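Local coordinates for protein rhodopsin (Todarodes pacificus, PDB 2Z73) that detects light in squid vision, coupling the light-driven isomerisation of 11-cis retinal to all-trans to G-protein signalling that activates phospholipase C, at residues R323-I326 and S327-F330; S199-L202 and C203-L207; A127-S130 and I131-N135. All blocks are in the same frame, centred on the assembly; numbering follows the deposited sequence.

In the fold
Following the chain from the N terminus, contact 3 comes first, near the cytoplasmic end of the third transmembrane helix (104-138). Contact 2 follows in the extracellular half of the fifth (195-224), beside retinal, and contact 1 last, in the short cytoplasmic helix 320-329 beyond the seventh. Each is confined to about two turns of a helix, so none closes a loop, and they run in series without nesting or crossing. The centres of contacts 2 and 3 are about 24 Å apart, those of contacts 1 and 2 about 41 Å. Through outside neighbours, contact 3 joins helices 149-167, 195-224 and 246-286, contact 2 reaches helix 246-286, and contact 1 leans on helix 31-61.

Contact 1. Residues R323-I326 and S327-F330; sequences REAI and SQTF
Ser327 N donates to Arg323 O at 3.1 Å and Gln328 N to Glu324 O, the i to i+4 bonds of an alpha-helix, and two residues past Glu324, Ile326 O takes both Phe330 N and Thr329 N. The two donors reach Ile326 O differently: Phe330 N lies in the carbonyl plane at 2.7 Å, whereas Thr329 N sits above that plane, 61° out of it. Ser327 folds its hydroxyl back against the helix. Its OG stands between the backbone N and the carbonyl carbon (chi1 69°), aimed at Glu324 O; the modelled 2.4 Å between Ser327 OG and Glu324 O is doubtfully short. Gln328 instead runs extended back along the previous turn, bringing its NE2 to 3.3 Å from Ala325 CA and alongside CG of Glu324. This is the cytoplasmic helix 8 of rhodopsin-family receptors, which follows the seventh transmembrane helix and leads here to the palmitoylation sites Cys336 and Cys337. Thr329 sets two branches against one carbonyl: CG2 packs 3.2 Å from Ala325 O, while OG1 makes a weak, long hydrogen bond to the same oxygen. Ile326 touches its i+4 neighbour lightly, with CG2 at 4.5 Å from Phe330 CB. Beyond that, Ile326 packs on Leu58 of helix 31-61 and on Leu334, and its side chain is about 4 Å from a bound docosane. The guanidinium of Arg323 is held by a salt bridge to Glu343 and by hydrogen bonds to the carbonyls of Ser316 and Cys337.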
# COMPACT_ATOMS: atom_id res chain seq x y z
N ARG A 323 -11.96 -2.23 14.55
CA ARG A 323 -13.40 -2.30 14.37
C ARG A 323 -14.10 -1.83 15.63
O ARG A 323 -15.20 -1.26 15.58
CB ARG A 323 -13.83 -3.74 14.05
CG ARG A 323 -13.63 -4.14 12.60
CD ARG A 323 -13.81 -5.63 12.41
NE ARG A 323 -15.09 -6.13 12.91
CZ ARG A 323 -16.26 -5.96 12.30
NH1 ARG A 323 -16.34 -5.29 11.15
NH2 ARG A 323 -17.36 -6.46 12.84
N GLU A 324 -13.46 -2.05 16.77
CA GLU A 324 -14.02 -1.64 18.05
C GLU A 324 -14.13 -0.12 17.99
O GLU A 324 -15.21 0.45 18.05
CB GLU A 324 -13.06 -2.07 19.17
CG GLU A 324 -13.69 -2.33 20.52
CD GLU A 324 -12.65 -2.45 21.62
OE1 GLU A 324 -12.99 -2.90 22.73
OE2 GLU A 324 -11.48 -2.07 21.37
N ALA A 325 -12.98 0.52 17.85
CA ALA A 325 -12.89 1.97 17.77
C ALA A 325 -13.92 2.58 16.81
O ALA A 325 -14.56 3.57 17.14
CB ALA A 325 -11.47 2.38 17.35
N ILE A 326 -14.07 2.00 15.64
CA ILE A 326 -15.03 2.54 14.69
C ILE A 326 -16.42 2.55 15.30
O ILE A 326 -17.11 3.56 15.30
CB ILE A 326 -15.05 1.74 13.35
CG1 ILE A 326 -13.70 1.86 12.65
CG2 ILE A 326 -16.13 2.28 12.41
CD1 ILE A 326 -13.66 1.23 11.29
N SER A 327 -16.83 1.40 15.85
CA SER A 327 -18.15 1.28 16.46
C SER A 327 -18.37 2.34 17.53
O SER A 327 -19.51 2.77 17.77
CB SER A 327 -18.31 -0.11 17.08
OG SER A 327 -17.46 -0.27 18.21
N GLN A 328 -17.28 2.76 18.16
CA GLN A 328 -17.31 3.77 19.22
C GLN A 328 -17.20 5.22 18.73
O GLN A 328 -17.45 6.14 19.49
CB GLN A 328 -16.18 3.51 20.22
CG GLN A 328 -16.38 2.31 21.13
CD GLN A 328 -15.08 1.77 21.69
OE1 GLN A 328 -15.04 1.26 22.80
NE2 GLN A 328 -14.00 1.87 20.91
N THR A 329 -16.83 5.43 17.47
CA THR A 329 -16.69 6.80 16.98
C THR A 329 -17.44 7.11 15.68
O THR A 329 -18.07 8.17 15.55
CB THR A 329 -15.20 7.18 16.84
OG1 THR A 329 -14.67 6.60 15.64
CG2 THR A 329 -14.41 6.63 18.01
N PHE A 330 -17.38 6.21 14.70
CA PHE A 330 -18.07 6.40 13.43
C PHE A 330 -18.87 5.14 13.11
O PHE A 330 -18.86 4.63 11.99
CB PHE A 330 -17.05 6.68 12.32
CG PHE A 330 -16.22 7.91 12.55
CD1 PHE A 330 -16.80 9.18 12.48
CD2 PHE A 330 -14.88 7.81 12.87
CE1 PHE A 330 -16.05 10.32 12.73
CE2 PHE A 330 -14.11 8.94 13.13
CZ PHE A 330 -14.70 10.21 13.06

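Contact 2. Residues S199-L202 and C203-L207; sequences SNIL and CMFIL. With RET (retinal), chain D.
The main apolar contact sets Ile201 CG2 3.5 Å from Phe205 CD2, the two side chains running alongside each other. The branch that touches is the methyl anti to the backbone N of Ile201, which meets the ring at CD2 and CE2; Ile201 O lies at the ring edge, in its plane. A thinner contact joins Leu202 CB to Ile206 CD1. Among polar contacts, four i to i+4 backbone bonds run along the helix, the straightest from Phe205 N to Ile201 O with an N-H...O angle of 172°. Cys203 SG also comes within 3.3 Å of Ser199 O. This is the retinal-facing stretch of transmembrane helix 5, and Met204 and Phe205 both line the chromophore pocket. The methyl C16 of the retinal ring sits over the centre of one face of Phe205, 3.6 Å above the plane, a CH-pi arrangement. An alanine here would remove that face, and would probably leave the C16 methyl poorly packed and Ile201 CG2 without the ring it touches. Met204, extended beyond CG, carries SD to 3.8 Å from the C19 methyl on the polyene. Its CE is also 3.5 Å from Asn200 OD1, where the two side chains cross. Phe205 touches Ala278 and Leu282 of helix 246-286, and Met204 packs on Pro170.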
# COMPACT_ATOMS: atom_id res chain seq x y z
N SER A 199 17.75 2.39 -17.28
CA SER A 199 18.41 2.09 -16.00
C SER A 199 17.51 2.51 -14.85
O SER A 199 17.39 1.80 -13.84
CB SER A 199 19.76 2.80 -15.90
OG SER A 199 19.65 4.19 -16.16
N ASN A 200 16.87 3.67 -15.00
CA ASN A 200 15.97 4.15 -13.96
C ASN A 200 14.78 3.21 -13.83
O ASN A 200 14.31 2.95 -12.73
CB ASN A 200 15.50 5.57 -14.28
CG ASN A 200 14.68 6.17 -13.15
OD1 ASN A 200 13.48 6.40 -13.30
ND2 ASN A 200 15.34 6.42 -12.02
N ILE A 201 14.28 2.71 -14.96
CA ILE A 201 13.16 1.76 -14.90
C ILE A 201 13.63 0.51 -14.17
O ILE A 201 12.98 0.05 -13.23
CB ILE A 201 12.68 1.34 -16.31
CG1 ILE A 201 11.99 2.51 -16.99
CG2 ILE A 201 11.75 0.15 -16.19
CD1 ILE A 201 11.48 2.20 -18.36
N LEU A 202 14.76 -0.04 -14.61
CA LEU A 202 15.28 -1.25 -13.98
C LEU A 202 15.48 -1.03 -12.48
O LEU A 202 15.26 -1.94 -11.67
CB LEU A 202 16.60 -1.65 -14.63
CG LEU A 202 16.46 -2.04 -16.11
CD1 LEU A 202 17.82 -2.28 -16.70
CD2 LEU A 202 15.58 -3.28 -16.23
N CYS A 203 15.88 0.18 -12.11
CA CYS A 203 16.08 0.51 -10.71
C CYS A 203 14.74 0.55 -9.96
O CYS A 203 14.63 0.07 -8.83
CB CYS A 203 16.77 1.87 -10.58
SG CYS A 203 18.55 1.80 -10.73
N MET A 204 13.73 1.15 -10.60
CA MET A 204 12.42 1.25 -10.00
C MET A 204 11.87 -0.13 -9.72
O MET A 204 11.50 -0.44 -8.58
CB MET A 204 11.45 2.00 -10.92
CG MET A 204 11.50 3.51 -10.78
SD MET A 204 10.28 4.34 -11.78
CE MET A 204 10.57 6.04 -11.32
N PHE A 205 11.83 -0.97 -10.75
CA PHE A 205 11.33 -2.33 -10.63
C PHE A 205 12.10 -3.19 -9.64
O PHE A 205 11.52 -3.88 -8.81
CB PHE A 205 11.34 -2.99 -12.00
CG PHE A 205 10.11 -2.73 -12.81
CD1 PHE A 205 9.02 -3.57 -12.71
CD2 PHE A 205 10.04 -1.63 -13.65
CE1 PHE A 205 7.86 -3.32 -13.44
CE2 PHE A 205 8.89 -1.38 -14.37
CZ PHE A 205 7.80 -2.23 -14.27
N ILE A 206 13.42 -3.16 -9.72
CA ILE A 206 14.24 -3.98 -8.84
C ILE A 206 14.38 -3.41 -7.43
O ILE A 206 14.10 -4.09 -6.45
CB ILE A 206 15.62 -4.22 -9.48
CG1 ILE A 206 15.42 -4.91 -10.84
CG2 ILE A 206 16.47 -5.11 -8.60
CD1 ILE A 206 16.62 -4.85 -11.76
N LEU A 207 14.81 -2.15 -7.32
CA LEU A 207 14.98 -1.55 -6.00
C LEU A 207 13.66 -1.14 -5.34
O LEU A 207 13.42 -1.42 -4.17
CB LEU A 207 15.90 -0.33 -6.07
CG LEU A 207 17.39 -0.59 -6.34
CD1 LEU A 207 17.90 -1.65 -5.36
CD2 LEU A 207 17.59 -1.04 -7.77
C1 RET D . 6.37 -0.28 -10.64
C2 RET D . 6.02 -1.75 -10.27
C3 RET D . 4.86 -1.92 -9.31
C4 RET D . 5.00 -1.06 -8.04
C5 RET D . 5.37 0.39 -8.35
C6 RET D . 5.98 0.77 -9.52
C7 RET D . 6.33 2.22 -9.82
C8 RET D . 5.39 3.22 -10.13
C9 RET D . 5.54 4.66 -10.37
C10 RET D . 4.37 5.27 -10.61
C11 RET D . 4.05 6.66 -10.83
C12 RET D . 2.82 7.21 -11.07
C13 RET D . 1.43 6.66 -11.32
C14 RET D . 0.36 7.51 -11.44
C15 RET D . -1.01 7.06 -11.70
C16 RET D . 7.86 -0.19 -10.97
C17 RET D . 5.62 0.00 -11.99
C18 RET D . 4.95 1.28 -7.21
C19 RET D . 6.90 5.33 -10.31
C20 RET D . 1.30 5.12 -11.43

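Contact 3. Residues A127-S130 and I131-N135; sequences AMIS and IDRYN. With BOG (octyl beta-D-glucopyranoside), chain C.
Met128 SD rests 4.1 Å from Ile131 CD1 where the two side chains run together off one face of the helix. The methionine chain folds twice beyond CB (chi2 -51°), whereas Ile131 is extended along CG1, which runs beside its own backbone N and rests 3.1 Å from Ala127 O. That carbonyl also accepts the backbone bond from Ile131 N and is approached by Ser130 OG, though at a doubtfully short distance. Arg133 begins against the same helix: its CG lies 3.2 Å from Ile129 O, which accepts the backbone bond of Arg133 N. A bend at chi2 (-58°) and another at chi3 then swing the guanidinium round to its neighbour Asp132. The resulting salt bridge puts Arg133 NH2 2.7 Å from Asp132 OD1, on the syn side of the carboxylate but 31° out of its plane, with a weaker bond from NE. Asp132, Arg133 and Tyr134 form the D/ERY motif of rhodopsin-family receptors. The alkyl tail of a bound octyl glucoside lies across one face of the guanidinium, its C4' 3.8 Å above the plane, and C7' of the same tail reaches Ile129 CG2. Arg133 NH1 makes a second salt bridge, to Glu256 of helix 246-286, consistent with the ionic lock of the resting receptor. Around the helix, Met128 and Ile131 pack on Met155 of helix 149-167, Ser130 on Cys219 and Tyr220 of helix 195-224, and Ile129 and Arg133 on Ser263 of helix 246-286.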
# COMPACT_ATOMS: atom_id res chain seq x y z
N ALA A 127 6.72 -3.92 4.13
CA ALA A 127 7.92 -4.71 4.40
C ALA A 127 8.27 -4.58 5.89
O ALA A 127 8.49 -5.59 6.57
CB ALA A 127 9.08 -4.22 3.54
N MET A 128 8.31 -3.35 6.40
CA MET A 128 8.62 -3.11 7.80
C MET A 128 7.59 -3.81 8.68
O MET A 128 7.90 -4.25 9.80
CB MET A 128 8.59 -1.62 8.13
CG MET A 128 9.57 -0.79 7.34
SD MET A 128 11.22 -1.48 7.42
CE MET A 128 11.66 -1.41 5.69
N ILE A 129 6.36 -3.91 8.19
CA ILE A 129 5.32 -4.56 8.95
C ILE A 129 5.54 -6.06 8.94
O ILE A 129 5.28 -6.74 9.93
CB ILE A 129 3.92 -4.26 8.38
CG1 ILE A 129 3.63 -2.77 8.47
CG2 ILE A 129 2.87 -5.06 9.16
CD1 ILE A 129 2.30 -2.36 7.83
N SER A 130 6.02 -6.57 7.81
CA SER A 130 6.28 -7.99 7.68
C SER A 130 7.44 -8.40 8.58
O SER A 130 7.54 -9.55 9.01
CB SER A 130 6.62 -8.34 6.23
OG SER A 130 7.89 -7.82 5.87
N ILE A 131 8.32 -7.44 8.87
CA ILE A 131 9.47 -7.69 9.72
C ILE A 131 9.01 -7.80 11.17
O ILE A 131 9.45 -8.68 11.91
CB ILE A 131 10.49 -6.57 9.59
CG1 ILE A 131 11.03 -6.54 8.16
CG2 ILE A 131 11.61 -6.77 10.58
CD1 ILE A 131 12.06 -5.47 7.91
N ASP A 132 8.14 -6.88 11.57
CA ASP A 132 7.61 -6.89 12.92
C ASP A 132 6.90 -8.21 13.14
O ASP A 132 7.06 -8.84 14.18
CB ASP A 132 6.63 -5.73 13.12
CG ASP A 132 5.84 -5.85 14.39
OD1 ASP A 132 4.64 -6.17 14.32
OD2 ASP A 132 6.42 -5.64 15.47
N ARG A 133 6.13 -8.63 12.14
CA ARG A 133 5.40 -9.89 12.22
C ARG A 133 6.37 -11.05 12.46
O ARG A 133 6.10 -11.94 13.26
CB ARG A 133 4.60 -10.12 10.95
CG ARG A 133 3.40 -9.19 10.77
CD ARG A 133 2.42 -9.28 11.93
NE ARG A 133 2.92 -8.59 13.12
CZ ARG A 133 2.39 -8.67 14.34
NH1 ARG A 133 1.32 -9.42 14.57
NH2 ARG A 133 2.94 -8.00 15.33
N TYR A 134 7.50 -11.03 11.76
CA TYR A 134 8.50 -12.07 11.91
C TYR A 134 9.12 -12.09 13.30
O TYR A 134 9.47 -13.15 13.81
CB TYR A 134 9.61 -11.90 10.87
CG TYR A 134 10.88 -12.67 11.21
CD1 TYR A 134 12.04 -12.01 11.61
CD2 TYR A 134 10.90 -14.06 11.13
CE1 TYR A 134 13.19 -12.72 11.93
CE2 TYR A 134 12.05 -14.78 11.44
CZ TYR A 134 13.19 -14.10 11.84
OH TYR A 134 14.32 -14.82 12.15
N ASN A 135 9.27 -10.91 13.92
CA ASN A 135 9.86 -10.84 15.25
C ASN A 135 8.90 -11.30 16.35
O ASN A 135 9.33 -11.81 17.39
CB ASN A 135 10.31 -9.41 15.57
CG ASN A 135 11.66 -9.09 14.98
OD1 ASN A 135 12.62 -9.84 15.15
ND2 ASN A 135 11.75 -7.96 14.28
C1 BOG C . -0.19 -5.51 19.02
O1 BOG C . 0.22 -5.87 17.77
C2 BOG C . -1.43 -6.35 19.17
O2 BOG C . -2.47 -6.04 18.15
C3 BOG C . -1.86 -5.98 20.51
O3 BOG C . -2.99 -6.76 20.67
C4 BOG C . -0.71 -6.31 21.55
O4 BOG C . -1.11 -5.97 22.84
C5 BOG C . 0.48 -5.47 21.36
O5 BOG C . 0.88 -5.84 20.04
C6 BOG C . 1.64 -5.81 22.39
O6 BOG C . 2.83 -4.89 22.13
C1' BOG C . 0.62 -4.62 17.27
C2' BOG C . 1.37 -5.03 16.10
C3' BOG C . 0.68 -4.27 15.02
C4' BOG C . 0.73 -5.22 13.96
C5' BOG C . 0.38 -4.42 12.76
C6' BOG C . -0.20 -5.43 11.92
C7' BOG C . -0.62 -4.63 10.76
C8' BOG C . -1.71 -5.41 10.26